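Local coordinates for NRPS (Penicillium fellutanum, PDB 6NKI), which is an NRPS protein with an NADP-binding Rossmann-type domain of the male sterility protein family and holds NADPH in the model, at residues Gln68-Leu72 with Ala73-Arg77; Gly97-Asp100 with Glu101-Glu104. All blocks are in the same frame, centred on the assembly; numbering follows the deposited sequence.

In the fold
Both contacts are local and lie in the nucleotide-binding part of the chain, where helices flank a parallel sheet with the strand order of a Rossmann fold. Contact 1 closes helix 59-72 and turns the chain toward strand 84-88; contact 2 follows that strand and forms the short helix 100-103. Their centres are 27 Å apart, and the two contacts do not touch. Contact 1 is partly buried, with Ala69, Ala70 and Trp75 enclosed, and combines a Schellman motif with an alanine under an indole face. Contact 2 is a surface turn without a buried residue, held by two three-residue backbone bonds, one of them weak, and looser apolar contacts from Leu98.

Contact 1 (Gln68-Leu72 with Ala73-Arg77); sequences QAARL and ARWWR
Ala69 begins the link to the following residues through its carbonyl: Ala73 N donates to Ala69 O at 3.3 Å. The donor stands 43° above the carbonyl plane rather than within it, and the spacing of four residues is that of a regular helical bond.

Ala70 carries most of the contact, by backbone and by methyl. Its oxygen takes Trp75 N at 3.1 Å, with the donor tilted from the carbonyl plane, and also a weak bond from Trp76 N. On the side-chain side, Ala70 CB lies over one face of the Trp75 indole, 3.5 Å from the centroid of the six-membered ring, a CH-pi contact offset toward the rim. The ring reaches this place because Trp75 CG is set between the backbone N and the carbonyl carbon (chi1 63°). The same methyl meets Trp76 from another direction, with Ala70 CB 3.6 Å from Trp76 CB.

Arg71 O receives a weak bond from Arg74 N, also at 3.1 Å. Together with the bond from Trp75 N to Ala70 O, and with the positive phi of Arg74 (61°), it defines a Schellman motif. The Arg71 chain runs extended to its guanidinium; Trp76 CD1 stands over one face of that group, 4.1 Å from Arg71 CZ, the two planes far from parallel. Only the first carbons of the Arg74 side chain come near, CG lying 3.6 Å from Arg71 O.

The chemistry thus divides into backbone and aromatic shares. Carbonyls at the helix end are met by amides of the turn, one of them, Ala70 O, taking two amides, the second weakly, while Ala70 sits against two tryptophans. Trp75 is fixed further by a hydrogen bond from NE1 to Thr35 and by stacking on His39, so the indole bridges this helix end and helix 32-43.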
loop_
_atom_site.group_PDB
_atom_site.type_symbol
_atom_site.label_atom_id
_atom_site.label_comp_id
_atom_site.label_asym_id
_atom_site.label_seq_id
_atom_site.Cartn_x
_atom_site.Cartn_y
_atom_site.Cartn_z
ATOM N N GLN A 68 -2.914 17.648 19.751
ATOM C CA GLN A 68 -1.753 16.888 20.213
ATOM C C GLN A 68 -1.722 15.506 19.597
ATOM O O GLN A 68 -0.641 14.931 19.432
ATOM C CB GLN A 68 -1.717 16.718 21.727
ATOM C CG GLN A 68 -2.483 15.493 22.239
ATOM C CD GLN A 68 -2.281 15.230 23.722
ATOM O OE1 GLN A 68 -1.614 15.996 24.415
ATOM N NE2 GLN A 68 -2.814 14.106 24.201
ATOM N N ALA A 69 -2.891 14.950 19.269
ATOM C CA ALA A 69 -2.913 13.687 18.549
ATOM C C ALA A 69 -2.462 13.870 17.109
ATOM O O ALA A 69 -1.956 12.919 16.505
ATOM C CB ALA A 69 -4.311 13.058 18.612
ATOM N N ALA A 70 -2.623 15.080 16.573
ATOM C CA ALA A 70 -2.296 15.412 15.199
ATOM C C ALA A 70 -0.911 16.008 15.059
ATOM O O ALA A 70 -0.399 16.108 13.939
ATOM C CB ALA A 70 -3.323 16.398 14.654
ATOM N N ARG A 71 -0.316 16.448 16.164
ATOM C CA ARG A 71 1.114 16.708 16.160
ATOM C C ARG A 71 1.887 15.423 16.421
ATOM O O ARG A 71 2.999 15.250 15.906
ATOM C CB ARG A 71 1.476 17.758 17.215
ATOM C CG ARG A 71 0.875 19.147 17.020
ATOM C CD ARG A 71 1.352 20.076 18.134
ATOM N NE ARG A 71 0.652 21.358 18.163
ATOM C CZ ARG A 71 0.994 22.409 17.426
ATOM N NH1 ARG A 71 2.014 22.317 16.583
ATOM N NH2 ARG A 71 0.309 23.545 17.513
ATOM N N LEU A 72 1.295 14.514 17.198
ATOM C CA LEU A 72 1.928 13.233 17.473
ATOM C C LEU A 72 2.088 12.418 16.194
ATOM O O LEU A 72 3.126 11.785 15.984
ATOM C CB LEU A 72 1.105 12.463 18.504
ATOM C CG LEU A 72 1.675 11.180 19.125
ATOM C CD1 LEU A 72 2.814 11.484 20.081
ATOM C CD2 LEU A 72 0.604 10.358 19.822
ATOM N N ALA A 73 1.084 12.432 15.322
ATOM C CA ALA A 73 1.182 11.759 14.035
ATOM C C ALA A 73 1.738 12.654 12.950
ATOM O O ALA A 73 1.803 12.223 11.794
ATOM C CB ALA A 73 -0.180 11.225 13.590
ATOM N N ARG A 74 2.115 13.888 13.287
ATOM C CA ARG A 74 2.879 14.757 12.387
ATOM C C ARG A 74 2.120 15.040 11.092
ATOM O O ARG A 74 2.704 15.086 10.007
ATOM C CB ARG A 74 4.253 14.152 12.085
ATOM C CG ARG A 74 5.143 14.003 13.299
ATOM C CD ARG A 74 6.375 13.235 12.900
ATOM N NE ARG A 74 7.243 12.926 14.028
ATOM C CZ ARG A 74 8.329 12.168 13.928
ATOM N NH1 ARG A 74 9.079 11.922 14.995
ATOM N NH2 ARG A 74 8.657 11.650 12.751
ATOM N N TRP A 75 0.806 15.230 11.203
ATOM C CA TRP A 75 0.024 15.722 10.084
ATOM C C TRP A 75 -0.529 17.122 10.317
ATOM O O TRP A 75 -1.048 17.741 9.374
ATOM C CB TRP A 75 -1.109 14.746 9.737
ATOM C CG TRP A 75 -2.204 14.478 10.779
ATOM C CD1 TRP A 75 -2.280 13.418 11.652
ATOM C CD2 TRP A 75 -3.398 15.252 10.994
ATOM N NE1 TRP A 75 -3.433 13.501 12.395
ATOM C CE2 TRP A 75 -4.138 14.613 12.007
ATOM C CE3 TRP A 75 -3.904 16.424 10.435
ATOM C CZ2 TRP A 75 -5.365 15.112 12.465
ATOM C CZ3 TRP A 75 -5.121 16.924 10.899
ATOM C CH2 TRP A 75 -5.829 16.272 11.902
ATOM N N TRP A 76 -0.382 17.658 11.526
ATOM C CA TRP A 76 -1.136 18.839 11.918
ATOM C C TRP A 76 -0.586 20.105 11.271
ATOM O O TRP A 76 0.624 20.312 11.202
ATOM C CB TRP A 76 -1.168 19.008 13.446
ATOM C CG TRP A 76 -1.902 20.249 13.785
ATOM C CD1 TRP A 76 -1.357 21.435 14.173
ATOM C CD2 TRP A 76 -3.313 20.474 13.668
ATOM N NE1 TRP A 76 -2.347 22.379 14.342
ATOM C CE2 TRP A 76 -3.556 21.812 14.035
ATOM C CE3 TRP A 76 -4.401 19.670 13.299
ATOM C CZ2 TRP A 76 -4.844 22.372 14.032
ATOM C CZ3 TRP A 76 -5.685 20.226 13.306
ATOM C CH2 TRP A 76 -5.890 21.564 13.667
ATOM N N ARG A 77 -1.506 20.946 10.795
ATOM C CA ARG A 77 -1.252 22.291 10.293
ATOM C C ARG A 77 -2.319 23.213 10.869
ATOM O O ARG A 77 -3.496 22.834 10.903
ATOM C CB ARG A 77 -1.315 22.327 8.763
ATOM C CG ARG A 77 -0.230 21.573 8.003
ATOM C CD ARG A 77 -0.510 21.697 6.500
ATOM N NE ARG A 77 0.517 21.010 5.716
ATOM C CZ ARG A 77 0.521 19.704 5.459
ATOM N NH1 ARG A 77 -0.410 18.878 5.936
ATOM N NH2 ARG A 77 1.497 19.204 4.717
#

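Contact 2 (Gly97-Asp100 with Glu101-Glu104)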
loop_
_atom_site.group_PDB
_atom_site.type_symbol
_atom_site.label_atom_id
_atom_site.label_comp_id
_atom_site.label_asym_id
_atom_site.label_seq_id
_atom_site.Cartn_x
_atom_site.Cartn_y
_atom_site.Cartn_z
ATOM N N GLY A 97 -23.202 12.056 25.435
ATOM C CA GLY A 97 -22.748 13.154 26.303
ATOM C C GLY A 97 -22.954 14.495 25.628
ATOM O O GLY A 97 -22.462 15.495 26.154
ATOM N N LEU A 98 -23.661 14.511 24.498
ATOM C CA LEU A 98 -23.878 15.762 23.729
ATOM C C LEU A 98 -25.050 16.584 24.262
ATOM O O LEU A 98 -25.909 16.039 24.966
ATOM C CB LEU A 98 -24.092 15.434 22.250
ATOM C CG LEU A 98 -22.830 15.080 21.469
ATOM C CD1 LEU A 98 -23.190 14.490 20.119
ATOM C CD2 LEU A 98 -21.950 16.303 21.300
ATOM N N ALA A 99 -25.037 17.871 23.922
ATOM C CA ALA A 99 -26.118 18.820 24.254
ATOM C C ALA A 99 -27.258 18.619 23.252
ATOM O O ALA A 99 -27.014 18.037 22.180
ATOM C CB ALA A 99 -25.589 20.227 24.204
ATOM N N ASP A 100 -28.458 19.112 23.563
ATOM C CA ASP A 100 -29.616 18.952 22.644
ATOM C C ASP A 100 -29.316 19.663 21.324
ATOM O O ASP A 100 -29.589 19.084 20.265
ATOM C CB ASP A 100 -30.902 19.526 23.239
ATOM C CG ASP A 100 -32.017 19.610 22.210
ATOM O OD1 ASP A 100 -32.582 18.554 21.881
ATOM O OD2 ASP A 100 -32.287 20.723 21.725
ATOM N N GLU A 101 -28.695 20.839 21.401
ATOM C CA GLU A 101 -28.342 21.670 20.226
ATOM C C GLU A 101 -27.411 20.881 19.295
ATOM O O GLU A 101 -27.614 20.936 18.074
ATOM C CB GLU A 101 -27.645 22.914 20.771
ATOM C CG GLU A 101 -27.140 23.872 19.718
ATOM C CD GLU A 101 -26.258 24.956 20.313
ATOM O OE1 GLU A 101 -25.678 24.714 21.389
ATOM O OE2 GLU A 101 -26.156 26.036 19.703
ATOM N N HIS A 102 -26.469 20.124 19.858
ATOM C CA HIS A 102 -25.494 19.331 19.066
ATOM C C HIS A 102 -26.154 18.211 18.252
ATOM O O HIS A 102 -25.543 17.828 17.253
ATOM C CB HIS A 102 -24.303 18.886 19.920
ATOM C CG HIS A 102 -23.374 20.010 20.219
ATOM N ND1 HIS A 102 -23.251 21.093 19.380
ATOM C CD2 HIS A 102 -22.525 20.225 21.244
ATOM C CE1 HIS A 102 -22.375 21.936 19.879
ATOM N NE2 HIS A 102 -21.917 21.427 21.020
ATOM N N TRP A 103 -27.330 17.706 18.636
ATOM C CA TRP A 103 -27.919 16.592 17.843
ATOM C C TRP A 103 -28.114 17.036 16.394
ATOM O O TRP A 103 -27.846 16.242 15.479
ATOM C CB TRP A 103 -29.168 16.024 18.507
ATOM C CG TRP A 103 -28.722 14.916 19.400
ATOM C CD1 TRP A 103 -27.995 15.051 20.541
ATOM C CD2 TRP A 103 -28.857 13.506 19.166
ATOM N NE1 TRP A 103 -27.707 13.820 21.055
ATOM C CE2 TRP A 103 -28.225 12.853 20.239
ATOM C CE3 TRP A 103 -29.461 12.732 18.175
ATOM C CZ2 TRP A 103 -28.173 11.464 20.338
ATOM C CZ3 TRP A 103 -29.418 11.361 18.280
ATOM C CH2 TRP A 103 -28.786 10.735 19.350
ATOM N N GLU A 104 -28.517 18.285 16.211
ATOM C CA GLU A 104 -28.537 18.890 14.857
ATOM C C GLU A 104 -29.090 17.934 13.798
ATOM O O GLU A 104 -28.481 17.859 12.720
ATOM C CB GLU A 104 -27.134 19.340 14.458
ATOM C CG GLU A 104 -27.141 20.481 13.465
ATOM C CD GLU A 104 -26.982 21.844 14.107
ATOM O OE1 GLU A 104 -26.314 21.918 15.148
ATOM O OE2 GLU A 104 -27.522 22.824 13.562
#
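Glu101 joins Asp100 in the first turn of a short, weakly bonded helix, both with helical backbone angles. Glu101 takes part in the turn chiefly through its backbone, where Glu101 O receives a weak bond from Glu104 N.

His102 makes the first bond across the two segments. Its N donates to Ala99 O over 3.2 Å, but the angle at the hydrogen is only 123° and the bond is weak. The side chain lies against Leu98, which crosses it at about a right angle: Leu98 CD2 is 3.8 Å from His102 CB and 4.0 Å from His102 CD2. With CG anti to the carbonyl carbon (chi1 -74°), the imidazole is carried to that methyl, and Ala99 CB adds a looser approach, 4.3 Å from the same His102 CD2.

Trp103 gives the better backbone bond, from its N to Asp100 O at 3.1 Å. The hydrogen points fairly well at the acceptor, yet the donor stands 58° out of the carbonyl plane. Like the bond of His102, this one spans three residues, the spacing of a 3-10 turn. The indole presents its edge to the turn, with Trp103 CD1 3.5 Å from Ala99 O and the oxygen lying near the ring plane. Leu98 CB approaches the same indole obliquely, 4.1 Å from Trp103 NE1, so Leu98 touches both aromatic side chains.

Glu104 leaves helical angles with a positive phi and ends the turn. The two rings reach different parts of the fold: His102 stacks on Trp87 of strand 84-88, an outermost strand of the parallel sheet, whereas Trp103 meets His95 in the preceding loop and rests on Asp149 and Cys153 of helix 136-156.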